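Local structure of protein CT_858 (Chlamydia trachomatis, 3DOR) at residues N6-L11 with S42-L47; K25-Q30 with G522-N527; E29-W34 with N135-A140; A80-Y85 with H159-G164; L363-M368 with G441-H446. The protein is a secreted chlamydial protease, CPAF, that forms a dimer and probably cleaves proteins as a serine-type endopeptidase. All blocks are in the same frame, centred on the assembly; numbering follows the deposited sequence.

Interaction 1: N6-L11 with S42-L47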
# COMPACT_ATOMS: atom_id res chain seq x y z
N ASN B 6 23.62 -2.17 8.43
CA ASN B 6 22.26 -2.08 7.95
C ASN B 6 21.30 -2.82 8.88
O ASN B 6 20.19 -2.35 9.14
CB ASN B 6 22.16 -2.65 6.53
CG ASN B 6 22.50 -1.62 5.47
OD1 ASN B 6 21.73 -0.69 5.23
ND2 ASN B 6 23.65 -1.78 4.83
N ALA B 7 21.74 -3.96 9.39
CA ALA B 7 20.92 -4.75 10.30
C ALA B 7 20.65 -3.94 11.56
O ALA B 7 19.53 -3.90 12.06
CB ALA B 7 21.63 -6.05 10.65
N LEU B 8 21.69 -3.29 12.08
CA LEU B 8 21.55 -2.48 13.28
C LEU B 8 20.62 -1.31 13.00
O LEU B 8 19.79 -0.94 13.83
CB LEU B 8 22.92 -1.96 13.73
CG LEU B 8 23.86 -2.93 14.46
CD1 LEU B 8 25.28 -2.38 14.44
CD2 LEU B 8 23.37 -3.12 15.89
N GLN B 9 20.77 -0.72 11.81
CA GLN B 9 19.95 0.42 11.42
C GLN B 9 18.48 0.02 11.38
O GLN B 9 17.62 0.66 11.98
CB GLN B 9 20.37 0.92 10.04
CG GLN B 9 20.49 2.43 9.93
CD GLN B 9 19.24 3.16 10.41
OE1 GLN B 9 18.15 2.97 9.87
NE2 GLN B 9 19.40 3.99 11.43
N ASP B 10 18.18 -1.07 10.67
CA ASP B 10 16.81 -1.52 10.55
C ASP B 10 16.24 -1.99 11.89
O ASP B 10 15.05 -1.82 12.16
CB ASP B 10 16.71 -2.60 9.47
CG ASP B 10 17.08 -2.06 8.09
OD1 ASP B 10 16.65 -0.93 7.76
OD2 ASP B 10 17.79 -2.76 7.34
N LEU B 11 17.09 -2.57 12.73
CA LEU B 11 16.66 -3.03 14.04
C LEU B 11 16.21 -1.79 14.80
O LEU B 11 15.14 -1.77 15.42
CB LEU B 11 17.82 -3.69 14.79
CG LEU B 11 17.53 -4.67 15.94
CD1 LEU B 11 18.80 -4.87 16.75
CD2 LEU B 11 16.43 -4.16 16.84
N SER B 42 19.94 -6.85 23.42
CA SER B 42 20.33 -8.24 23.24
C SER B 42 20.48 -8.57 21.76
O SER B 42 21.45 -9.23 21.36
CB SER B 42 19.29 -9.17 23.88
OG SER B 42 19.57 -10.52 23.56
N ALA B 43 19.53 -8.12 20.95
CA ALA B 43 19.59 -8.37 19.51
C ALA B 43 20.82 -7.71 18.92
O ALA B 43 21.54 -8.32 18.13
CB ALA B 43 18.33 -7.83 18.83
N GLN B 44 21.07 -6.46 19.31
CA GLN B 44 22.22 -5.70 18.82
C GLN B 44 23.51 -6.47 19.08
O GLN B 44 24.35 -6.62 18.19
CB GLN B 44 22.31 -4.34 19.52
CG GLN B 44 21.13 -3.43 19.23
CD GLN B 44 21.24 -2.12 19.97
OE1 GLN B 44 22.26 -1.44 19.92
NE2 GLN B 44 20.17 -1.75 20.67
N GLN B 45 23.66 -6.96 20.30
CA GLN B 45 24.84 -7.72 20.65
C GLN B 45 25.02 -8.95 19.79
O GLN B 45 26.14 -9.27 19.38
CB GLN B 45 24.81 -8.11 22.13
CG GLN B 45 25.42 -7.04 23.01
CD GLN B 45 26.82 -6.66 22.55
OE1 GLN B 45 27.70 -7.52 22.43
NE2 GLN B 45 27.03 -5.38 22.27
N LYS B 46 23.93 -9.64 19.50
CA LYS B 46 24.03 -10.82 18.66
C LYS B 46 24.56 -10.43 17.29
O LYS B 46 25.34 -11.16 16.68
CB LYS B 46 22.66 -11.51 18.53
CG LYS B 46 22.17 -12.10 19.84
CD LYS B 46 20.97 -13.04 19.65
CE LYS B 46 19.69 -12.28 19.31
NZ LYS B 46 18.53 -13.21 19.21
N LEU B 47 24.16 -9.25 16.81
CA LEU B 47 24.60 -8.77 15.51
C LEU B 47 26.04 -8.26 15.56
O LEU B 47 26.84 -8.51 14.65
CB LEU B 47 23.68 -7.65 15.02
CG LEU B 47 22.24 -7.99 14.65
CD1 LEU B 47 21.45 -6.71 14.48
CD2 LEU B 47 22.20 -8.81 13.37
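L11 and L47 meet where two antiparallel helices pack side by side, their short axes 10.1 Å apart at closest approach and their directions 170° from each other. The tight part lies around the end of L11. Its CD1 stands 3.6 Å from A43 CB and 3.7 Å from Q44 CG, and the same methyl also touches CD1 of L47. The CB of L11 already points to the other helix, and chi1 of -159° continues the reach, carrying the isobutyl end over to residues 42-47. From the other helix L47 sends both methyls to A7, with CD1 and CD2 each 3.9 Å from A7 CB. The two small alanines, one on each helix, thus each receive a leucine from the partner helix. Toward solvent the packing is looser. L8 and Q44 lie at the nearest point of the two backbones, yet L8 CD2 comes no closer than 4.0 Å to Q44 CB, and the two side chains run nearly perpendicular. Q44 contributes its aliphatic part here, while its NE2 is hydrogen-bonded to S40 OG, one turn earlier on its own helix. Helix 55-67 closes the buried side of the pair: C58 touches both A7 and L47, and L62 and F65 pack on L11. The far side of helix 2-20 faces loop residues including T505, and the second subunit, where H16 packs on Q9 and D10.

Interaction 2: K25-Q30 with G522-N527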
# COMPACT_ATOMS: atom_id res chain seq x y z
N LYS B 25 2.36 -3.26 23.90
CA LYS B 25 3.63 -3.09 24.62
C LYS B 25 3.48 -3.25 26.14
O LYS B 25 4.16 -4.06 26.76
CB LYS B 25 4.23 -1.72 24.28
CG LYS B 25 5.47 -1.32 25.07
CD LYS B 25 6.25 -0.23 24.34
CE LYS B 25 6.85 0.80 25.30
NZ LYS B 25 7.72 0.22 26.36
N THR B 26 2.58 -2.48 26.74
CA THR B 26 2.37 -2.55 28.18
C THR B 26 1.93 -3.94 28.62
O THR B 26 2.26 -4.40 29.71
CB THR B 26 1.31 -1.53 28.61
OG1 THR B 26 1.60 -0.26 28.01
CG2 THR B 26 1.31 -1.37 30.13
N TRP B 27 1.19 -4.63 27.76
CA TRP B 27 0.71 -5.97 28.07
C TRP B 27 1.84 -6.99 28.05
O TRP B 27 1.90 -7.87 28.91
CB TRP B 27 -0.38 -6.37 27.07
CG TRP B 27 -0.68 -7.82 27.07
CD1 TRP B 27 -0.17 -8.76 26.23
CD2 TRP B 27 -1.54 -8.52 27.98
NE1 TRP B 27 -0.66 -10.01 26.56
CE2 TRP B 27 -1.50 -9.88 27.63
CE3 TRP B 27 -2.34 -8.12 29.06
CZ2 TRP B 27 -2.23 -10.86 28.32
CZ3 TRP B 27 -3.06 -9.09 29.75
CH2 TRP B 27 -3.00 -10.44 29.37
N LYS B 28 2.74 -6.88 27.08
CA LYS B 28 3.86 -7.80 26.97
C LYS B 28 4.83 -7.67 28.15
O LYS B 28 5.39 -8.67 28.62
CB LYS B 28 4.60 -7.55 25.65
CG LYS B 28 3.70 -7.64 24.42
CD LYS B 28 3.08 -9.04 24.27
CE LYS B 28 2.19 -9.13 23.03
NZ LYS B 28 1.69 -10.52 22.82
N GLU B 29 5.03 -6.45 28.62
CA GLU B 29 5.92 -6.22 29.75
C GLU B 29 5.37 -6.96 30.96
O GLU B 29 6.12 -7.57 31.71
CB GLU B 29 6.05 -4.72 30.03
CG GLU B 29 6.47 -3.94 28.80
CD GLU B 29 6.42 -2.43 28.97
OE1 GLU B 29 5.42 -1.91 29.50
OE2 GLU B 29 7.39 -1.77 28.55
N GLN B 30 4.05 -6.92 31.13
CA GLN B 30 3.46 -7.59 32.28
C GLN B 30 3.19 -9.07 32.08
O GLN B 30 3.39 -9.86 32.99
CB GLN B 30 2.16 -6.89 32.68
CG GLN B 30 1.59 -7.43 33.97
CD GLN B 30 0.34 -6.70 34.41
OE1 GLN B 30 -0.77 -7.07 34.04
NE2 GLN B 30 0.53 -5.65 35.21
N GLY B 522 -13.58 -6.63 31.21
CA GLY B 522 -12.22 -6.19 31.47
C GLY B 522 -11.02 -7.04 31.06
O GLY B 522 -9.90 -6.53 31.01
N ALA B 523 -11.23 -8.32 30.78
CA ALA B 523 -10.11 -9.17 30.37
C ALA B 523 -9.66 -8.84 28.95
O ALA B 523 -10.49 -8.50 28.10
CB ALA B 523 -10.50 -10.64 30.48
N PHE B 524 -8.36 -8.93 28.69
CA PHE B 524 -7.83 -8.70 27.35
C PHE B 524 -7.91 -10.01 26.58
O PHE B 524 -8.19 -11.07 27.16
CB PHE B 524 -6.36 -8.25 27.41
CG PHE B 524 -6.15 -6.91 28.07
CD1 PHE B 524 -5.99 -6.80 29.45
CD2 PHE B 524 -6.11 -5.75 27.30
CE1 PHE B 524 -5.79 -5.55 30.06
CE2 PHE B 524 -5.91 -4.50 27.90
CZ PHE B 524 -5.75 -4.40 29.28
N ILE B 525 -7.66 -9.96 25.27
CA ILE B 525 -7.71 -11.14 24.43
C ILE B 525 -6.30 -11.60 24.06
O ILE B 525 -6.05 -12.80 23.93
CB ILE B 525 -8.51 -10.88 23.11
CG1 ILE B 525 -9.93 -10.44 23.45
CG2 ILE B 525 -8.57 -12.15 22.25
CD1 ILE B 525 -10.67 -11.44 24.29
N GLU B 526 -5.39 -10.64 23.89
CA GLU B 526 -4.00 -10.93 23.53
C GLU B 526 -3.42 -12.08 24.35
O GLU B 526 -3.48 -12.04 25.58
CB GLU B 526 -3.14 -9.67 23.72
CG GLU B 526 -1.72 -9.76 23.16
CD GLU B 526 -1.70 -9.94 21.65
OE1 GLU B 526 -2.72 -9.65 21.00
OE2 GLU B 526 -0.64 -10.36 21.12
N ASN B 527 -2.87 -13.09 23.68
CA ASN B 527 -2.27 -14.26 24.33
C ASN B 527 -3.22 -15.19 25.07
O ASN B 527 -3.19 -16.40 24.86
CB ASN B 527 -1.19 -13.81 25.32
CG ASN B 527 0.01 -13.21 24.63
OD1 ASN B 527 0.70 -13.89 23.86
ND2 ASN B 527 0.26 -11.93 24.89
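The W27 and E526 CA atoms, 8.2 Å apart, mark the nearest backbone approach between the first turns of a helix and an irregular loop. Side chains therefore bridge the gap, with the indole of W27 at the centre. With its CG anti to the backbone N (chi1 165°), W27 points its ring into the loop, and F524 and E526 place their CB atoms over one and the same face. E526 CB lies 4.1 Å from the centroid of the five-membered ring, a CH-pi contact. The F524 ring meets the six-membered ring obliquely, planes at 45°, with F524 CD1 3.7 Å from W27 CZ3. At the indole edge the N527 side chain is nearly coplanar with the ring. The loop 522-527 belongs to the S41 peptidase region, following strand 507-518, whose L516 touches W27, F524 and E526; the contact thus fastens helix 25-32, near the start of the chain, to that region. Beside the aromatic group K28, bent at chi2, makes a salt bridge from NZ to E526 OE2 at 2.9 Å, using the anti lone pair of that oxygen. K28 NZ is also hydrogen-bonded to the backbone oxygen of N70, so the buried ammonium has a carboxylate and a carbonyl for partners. D71 OD1 lies close to E526 OE2, a like charge that the lysine would probably help to offset. L206 of the second subunit packs on F524.

Interaction 3: E29-W34 with N135-A140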
# COMPACT_ATOMS: atom_id res chain seq x y z
N GLU B 29 5.03 -6.45 28.62
CA GLU B 29 5.92 -6.22 29.75
C GLU B 29 5.37 -6.96 30.96
O GLU B 29 6.12 -7.57 31.71
CB GLU B 29 6.05 -4.72 30.03
CG GLU B 29 6.47 -3.94 28.80
CD GLU B 29 6.42 -2.43 28.97
OE1 GLU B 29 5.42 -1.91 29.50
OE2 GLU B 29 7.39 -1.77 28.55
N GLN B 30 4.05 -6.92 31.13
CA GLN B 30 3.46 -7.59 32.28
C GLN B 30 3.19 -9.07 32.08
O GLN B 30 3.39 -9.86 32.99
CB GLN B 30 2.16 -6.89 32.68
CG GLN B 30 1.59 -7.43 33.97
CD GLN B 30 0.34 -6.70 34.41
OE1 GLN B 30 -0.77 -7.07 34.04
NE2 GLN B 30 0.53 -5.65 35.21
N TYR B 31 2.74 -9.45 30.89
CA TYR B 31 2.42 -10.85 30.61
C TYR B 31 3.67 -11.70 30.39
O TYR B 31 3.70 -12.87 30.78
CB TYR B 31 1.51 -10.94 29.38
CG TYR B 31 1.20 -12.36 28.94
CD1 TYR B 31 0.39 -13.20 29.71
CD2 TYR B 31 1.73 -12.86 27.76
CE1 TYR B 31 0.11 -14.51 29.29
CE2 TYR B 31 1.47 -14.15 27.34
CZ TYR B 31 0.66 -14.97 28.11
OH TYR B 31 0.44 -16.25 27.67
N LEU B 32 4.69 -11.11 29.78
CA LEU B 32 5.94 -11.80 29.51
C LEU B 32 7.13 -11.33 30.35
O LEU B 32 8.15 -12.02 30.41
CB LEU B 32 6.32 -11.63 28.04
CG LEU B 32 5.33 -12.01 26.94
CD1 LEU B 32 5.93 -11.66 25.60
CD2 LEU B 32 5.01 -13.50 27.01
N GLY B 33 7.02 -10.17 30.99
CA GLY B 33 8.14 -9.65 31.75
C GLY B 33 9.14 -9.15 30.72
O GLY B 33 10.34 -9.01 30.96
N TRP B 34 8.60 -8.90 29.53
CA TRP B 34 9.37 -8.42 28.39
C TRP B 34 9.76 -6.95 28.55
O TRP B 34 9.03 -6.17 29.16
CB TRP B 34 8.52 -8.61 27.13
CG TRP B 34 9.01 -7.90 25.92
CD1 TRP B 34 9.90 -8.37 25.00
CD2 TRP B 34 8.61 -6.61 25.47
NE1 TRP B 34 10.08 -7.45 23.99
CE2 TRP B 34 9.30 -6.35 24.26
CE3 TRP B 34 7.74 -5.63 25.97
CZ2 TRP B 34 9.13 -5.16 23.54
CZ3 TRP B 34 7.57 -4.44 25.25
CH2 TRP B 34 8.27 -4.22 24.05
N ASN B 135 9.96 -15.76 24.15
CA ASN B 135 9.18 -15.71 25.37
C ASN B 135 8.02 -16.70 25.34
O ASN B 135 6.91 -16.40 25.78
CB ASN B 135 8.68 -14.29 25.59
CG ASN B 135 9.82 -13.31 25.84
OD1 ASN B 135 10.04 -12.36 25.08
ND2 ASN B 135 10.57 -13.56 26.91
N HIS B 136 8.31 -17.90 24.84
CA HIS B 136 7.34 -18.98 24.75
C HIS B 136 6.72 -19.23 26.12
O HIS B 136 7.43 -19.27 27.13
CB HIS B 136 8.05 -20.24 24.26
CG HIS B 136 7.15 -21.42 24.11
ND1 HIS B 136 7.18 -22.49 24.98
CD2 HIS B 136 6.19 -21.70 23.20
CE1 HIS B 136 6.27 -23.38 24.61
NE2 HIS B 136 5.66 -22.92 23.54
N LYS B 137 5.40 -19.37 26.16
CA LYS B 137 4.72 -19.59 27.42
C LYS B 137 4.03 -20.94 27.55
O LYS B 137 3.21 -21.15 28.44
CB LYS B 137 3.71 -18.46 27.66
CG LYS B 137 4.36 -17.09 27.60
CD LYS B 137 3.92 -16.23 28.77
CE LYS B 137 4.39 -16.81 30.09
NZ LYS B 137 3.81 -16.06 31.24
N GLY B 138 4.37 -21.87 26.67
CA GLY B 138 3.78 -23.19 26.73
C GLY B 138 2.29 -23.33 26.48
O GLY B 138 1.70 -24.33 26.86
N THR B 139 1.66 -22.35 25.84
CA THR B 139 0.23 -22.48 25.57
C THR B 139 0.00 -23.41 24.37
O THR B 139 0.87 -23.55 23.51
CB THR B 139 -0.43 -21.12 25.25
OG1 THR B 139 0.10 -20.61 24.02
CG2 THR B 139 -0.16 -20.13 26.36
N ALA B 140 -1.16 -24.04 24.32
CA ALA B 140 -1.47 -24.94 23.21
C ALA B 140 -1.36 -24.18 21.88
O ALA B 140 -0.85 -24.71 20.88
CB ALA B 140 -2.89 -25.51 23.38
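Y31 and K137 join the end of helix 25-32 to a loop in the PDZ domain region, between helices 124-130 and 140-150. The polar part rests on the lysine ammonium. K137 NZ donates a hydrogen bond of 3.2 Å to Y31 O and meets that oxygen nearly along the C=O axis, at a C=O...N angle of 170°. In the last turn of a helix, whose C-terminal end carries partial negative charge, this carbonyl is probably a favourable partner for a cation. The same NZ stands over a face of the Y31 ring, 4.6 Å from its centroid and 16° off the normal, a cation-pi contact. Bends at chi2 and chi3 fold the lysine back so that it can serve the carbonyl and the ring of one residue together. The apolar part involves the lysine chain. K137 CD lies 3.5 Å from Y31 CE2 and also presses on L32 CD2, a notably tight carbon pair. L32 meets the loop with both methyls; its CD1 is 3.8 Å from N135 CB. On the flanks, N70 touches both L32 and K137, while the Y31 ring meets W27, planes at about 15°. The loop itself is braced by E142, which accepts a hydrogen bond from K137 N at OE1 and is hydrogen-bonded through OE2 to T139 OG1. T139 sits at the N-cap position before helix 140-150, and its CG2 lies 4.1 Å from Y31 OH.

Interaction 4: A80-Y85 with H159-G164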
# COMPACT_ATOMS: atom_id res chain seq x y z
N ALA B 80 13.13 -13.26 0.42
CA ALA B 80 13.97 -14.45 0.33
C ALA B 80 13.10 -15.64 -0.03
O ALA B 80 11.97 -15.73 0.44
CB ALA B 80 14.66 -14.70 1.67
N ILE B 81 13.60 -16.55 -0.86
CA ILE B 81 12.80 -17.70 -1.27
C ILE B 81 13.24 -19.06 -0.77
O ILE B 81 12.51 -20.04 -0.92
CB ILE B 81 12.68 -17.78 -2.80
CG1 ILE B 81 14.06 -18.04 -3.42
CG2 ILE B 81 12.08 -16.49 -3.35
CD1 ILE B 81 14.03 -18.14 -4.92
N GLU B 82 14.43 -19.15 -0.18
CA GLU B 82 14.91 -20.44 0.32
C GLU B 82 13.86 -21.09 1.22
O GLU B 82 13.29 -20.43 2.09
CB GLU B 82 16.21 -20.25 1.10
CG GLU B 82 16.74 -21.55 1.67
CD GLU B 82 18.03 -21.35 2.41
OE1 GLU B 82 18.13 -20.38 3.19
OE2 GLU B 82 18.95 -22.17 2.23
N SER B 83 13.62 -22.38 1.03
CA SER B 83 12.64 -23.08 1.85
C SER B 83 12.83 -24.59 1.86
O SER B 83 13.47 -25.16 0.97
CB SER B 83 11.22 -22.77 1.37
OG SER B 83 10.95 -23.40 0.13
N ALA B 84 12.27 -25.23 2.88
CA ALA B 84 12.34 -26.68 3.04
C ALA B 84 10.94 -27.16 3.40
O ALA B 84 10.27 -26.55 4.22
CB ALA B 84 13.32 -27.03 4.15
N TYR B 85 10.51 -28.26 2.79
CA TYR B 85 9.17 -28.78 3.04
C TYR B 85 9.08 -30.29 2.97
O TYR B 85 9.68 -30.90 2.09
CB TYR B 85 8.21 -28.19 2.00
CG TYR B 85 6.79 -28.71 2.08
CD1 TYR B 85 5.91 -28.24 3.06
CD2 TYR B 85 6.32 -29.65 1.16
CE1 TYR B 85 4.60 -28.70 3.13
CE2 TYR B 85 5.00 -30.11 1.21
CZ TYR B 85 4.15 -29.63 2.20
OH TYR B 85 2.85 -30.09 2.26
N HIS B 159 13.32 -18.26 9.17
CA HIS B 159 13.69 -19.58 9.66
C HIS B 159 15.04 -19.98 9.08
O HIS B 159 15.42 -19.53 8.00
CB HIS B 159 12.71 -20.68 9.20
CG HIS B 159 11.29 -20.44 9.58
ND1 HIS B 159 10.91 -19.65 10.64
CD2 HIS B 159 10.14 -20.94 9.06
CE1 HIS B 159 9.60 -19.68 10.77
NE2 HIS B 159 9.10 -20.46 9.82
N LYS B 160 15.75 -20.84 9.80
CA LYS B 160 17.01 -21.37 9.28
C LYS B 160 16.44 -22.49 8.42
O LYS B 160 15.58 -23.23 8.88
CB LYS B 160 17.85 -21.99 10.40
CG LYS B 160 18.46 -21.00 11.36
CD LYS B 160 19.31 -21.74 12.39
CE LYS B 160 20.05 -20.78 13.31
NZ LYS B 160 20.74 -21.52 14.40
N VAL B 161 16.89 -22.62 7.18
CA VAL B 161 16.37 -23.66 6.32
C VAL B 161 17.27 -24.89 6.21
O VAL B 161 18.42 -24.78 5.79
CB VAL B 161 16.10 -23.13 4.89
CG1 VAL B 161 15.51 -24.23 4.03
CG2 VAL B 161 15.17 -21.93 4.95
N PRO B 162 16.76 -26.07 6.60
CA PRO B 162 17.53 -27.31 6.53
C PRO B 162 17.40 -27.90 5.13
O PRO B 162 16.65 -27.39 4.30
CB PRO B 162 16.85 -28.19 7.57
CG PRO B 162 15.40 -27.81 7.38
CD PRO B 162 15.47 -26.28 7.29
N SER B 163 18.12 -28.99 4.88
CA SER B 163 18.08 -29.66 3.59
C SER B 163 18.67 -31.04 3.76
O SER B 163 19.21 -31.36 4.81
CB SER B 163 18.90 -28.90 2.55
OG SER B 163 20.28 -28.92 2.89
N GLY B 164 18.57 -31.85 2.72
CA GLY B 164 19.11 -33.19 2.78
C GLY B 164 18.13 -34.16 3.42
O GLY B 164 16.96 -33.83 3.64
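V161, at chi1 -178°, sends its CG1 branch to the backbone of residues 80-85 and to A84 and leaves CG2 beside E82, whose extended chain (chi1 179°) runs along the valine, so the two side chains lie alongside one another, running opposite ways. This is packing within the PDZ domain region, where the loop 159-164, leading into strand 165-171, lies against the start of strand 83-92. Both CG and CD of E82 are 3.6 Å from V161 CB, and V161 CG2 lies 3.7 Å from E82 CG. The CG1 branch comes 3.5 Å from S83 C and also reaches the methyl of A84. Strand 177-187 holds both partners from the side: Y186 touches V161, while W184 packs on A84 and P162. E189 accepts the backbone N-H groups of I81 and E82, fixing the turn before the strand. P162 completes the contact, its ring CD 3.9 Å from A84 CB and its carbonyl O 3.4 Å from that same methyl.

Interaction 5: L363-M368 with G441-H446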
# COMPACT_ATOMS: atom_id res chain seq x y z
N LEU B 363 -20.34 -5.36 21.97
CA LEU B 363 -19.04 -5.64 21.39
C LEU B 363 -17.91 -5.20 22.29
O LEU B 363 -18.02 -4.20 22.99
CB LEU B 363 -18.89 -4.92 20.04
CG LEU B 363 -19.72 -5.43 18.86
CD1 LEU B 363 -19.82 -4.37 17.77
CD2 LEU B 363 -19.07 -6.70 18.33
N PRO B 364 -16.80 -5.95 22.29
CA PRO B 364 -15.66 -5.55 23.12
C PRO B 364 -15.05 -4.31 22.46
O PRO B 364 -15.09 -4.18 21.23
CB PRO B 364 -14.75 -6.77 23.06
CG PRO B 364 -15.10 -7.41 21.76
CD PRO B 364 -16.59 -7.29 21.72
N LYS B 365 -14.48 -3.42 23.26
CA LYS B 365 -13.88 -2.19 22.74
C LYS B 365 -12.38 -2.35 22.60
O LYS B 365 -11.82 -3.33 23.08
CB LYS B 365 -14.20 -1.02 23.68
CG LYS B 365 -15.68 -0.68 23.74
CD LYS B 365 -15.93 0.50 24.66
CE LYS B 365 -17.41 0.87 24.70
NZ LYS B 365 -18.23 -0.23 25.27
N HIS B 366 -11.73 -1.39 21.96
CA HIS B 366 -10.29 -1.46 21.75
C HIS B 366 -9.49 -0.28 22.32
O HIS B 366 -9.89 0.87 22.17
CB HIS B 366 -9.99 -1.56 20.26
CG HIS B 366 -10.28 -2.91 19.67
ND1 HIS B 366 -9.31 -3.68 19.05
CD2 HIS B 366 -11.43 -3.62 19.59
CE1 HIS B 366 -9.86 -4.80 18.61
NE2 HIS B 366 -11.14 -4.79 18.92
N ARG B 367 -8.37 -0.59 22.97
CA ARG B 367 -7.47 0.45 23.51
C ARG B 367 -6.50 0.67 22.35
O ARG B 367 -5.81 -0.27 21.93
CB ARG B 367 -6.68 -0.06 24.73
CG ARG B 367 -7.48 -0.67 25.88
CD ARG B 367 -7.91 0.34 26.92
NE ARG B 367 -6.82 1.21 27.38
CZ ARG B 367 -6.02 0.97 28.42
NH1 ARG B 367 -6.15 -0.13 29.14
NH2 ARG B 367 -5.09 1.86 28.74
N MET B 368 -6.43 1.89 21.83
CA MET B 368 -5.58 2.16 20.67
C MET B 368 -4.35 3.05 20.88
O MET B 368 -4.34 3.90 21.76
CB MET B 368 -6.45 2.79 19.58
CG MET B 368 -7.59 1.90 19.07
SD MET B 368 -9.06 2.87 18.64
CE MET B 368 -8.49 3.72 17.18
N GLY B 441 -16.60 2.65 15.95
CA GLY B 441 -17.58 3.22 16.86
C GLY B 441 -18.76 2.32 17.18
O GLY B 441 -19.61 2.70 17.97
N PHE B 442 -18.83 1.13 16.57
CA PHE B 442 -19.94 0.20 16.82
C PHE B 442 -19.93 -0.35 18.25
O PHE B 442 -19.13 -1.22 18.60
CB PHE B 442 -19.88 -0.99 15.85
CG PHE B 442 -20.10 -0.62 14.40
CD1 PHE B 442 -19.96 0.69 13.97
CD2 PHE B 442 -20.40 -1.61 13.46
CE1 PHE B 442 -20.10 1.02 12.62
CE2 PHE B 442 -20.55 -1.29 12.11
CZ PHE B 442 -20.40 0.03 11.68
N GLU B 443 -20.84 0.16 19.07
CA GLU B 443 -20.95 -0.28 20.45
C GLU B 443 -21.53 -1.67 20.49
O GLU B 443 -21.21 -2.48 21.38
CB GLU B 443 -21.87 0.67 21.21
CG GLU B 443 -21.34 2.08 21.25
CD GLU B 443 -21.22 2.60 22.65
OE1 GLU B 443 -22.28 2.79 23.30
OE2 GLU B 443 -20.07 2.82 23.11
N LYS B 444 -22.38 -1.97 19.53
CA LYS B 444 -23.00 -3.28 19.50
C LYS B 444 -23.42 -3.67 18.11
O LYS B 444 -23.55 -2.82 17.23
CB LYS B 444 -24.21 -3.32 20.44
CG LYS B 444 -25.26 -2.26 20.13
CD LYS B 444 -26.38 -2.25 21.17
CE LYS B 444 -25.87 -1.84 22.54
NZ LYS B 444 -26.98 -1.63 23.52
N ILE B 445 -23.58 -4.96 17.92
CA ILE B 445 -24.03 -5.49 16.66
C ILE B 445 -25.54 -5.44 16.70
O ILE B 445 -26.16 -5.86 17.68
CB ILE B 445 -23.56 -6.94 16.46
CG1 ILE B 445 -22.19 -6.93 15.79
CG2 ILE B 445 -24.57 -7.71 15.63
CD1 ILE B 445 -21.27 -7.97 16.28
N HIS B 446 -26.13 -4.90 15.65
CA HIS B 446 -27.57 -4.81 15.55
C HIS B 446 -28.00 -5.89 14.59
O HIS B 446 -27.34 -6.13 13.59
CB HIS B 446 -27.96 -3.41 15.06
CG HIS B 446 -27.54 -2.33 16.00
ND1 HIS B 446 -28.29 -1.99 17.11
CD2 HIS B 446 -26.40 -1.60 16.08
CE1 HIS B 446 -27.63 -1.09 17.82
NE2 HIS B 446 -26.48 -0.84 17.21
O HOH W 1 -18.97 -1.67 22.93
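L363 lies across the short strand 444-445 with both of its methyls in use. CD1 is set 3.3 Å from F442 O and also meets F442 CB, while CD2 comes within 3.3 Å of I445 CD1, tighter than usual for two carbons. The leucine lies crosswise to the isoleucine. Backbone atoms add a hydrogen bond from L363 N to E443 O, 3.1 Å with an N-H...O angle of 156°. E443 O also accepts a bond from a water, which lies 2.8 Å from it and donates to L363 O as well. K365 NZ donates to this water, and the bend at chi4 (63°) turns the ammonium to it. Further out, Y350 of helix 346-354 touches both L363 and I445, and L353 packs on I445. The two strands belong to an antiparallel sheet in the S41 peptidase region: I445 pairs through its backbone with L361, and K365 with V518 of strand 507-518. The carboxylate of E443 stays beyond salt-bridge distance of K365, with OE2 4.2 Å from NZ, so any attraction there is probably mild, and the water gives K365 NZ a hydrogen-bonded route to the backbone oxygen of E443.

Interactions 1 and 2 are buried, interaction 5 is partly so, and 3 and 4 lie at the surface. Interactions 2 and 3 share helix 25-32 and touch where N527 packs on Y31: successive turns of one helix meet the S41 peptidase region and the PDZ region. Both use a lysine: in the buried contact it pairs with a carboxylate across the interface, besides a carbonyl outside it; in the surface one with a carbonyl and a ring. Interaction 1, between helices on either side of helix 25-32 in sequence, is apolar, as is much of interaction 4. Interaction 5 adds backbone and water bonds, and its R367 touches F524 of interaction 2. Interactions 4 and 5 lie on opposite sides of the chain's centre.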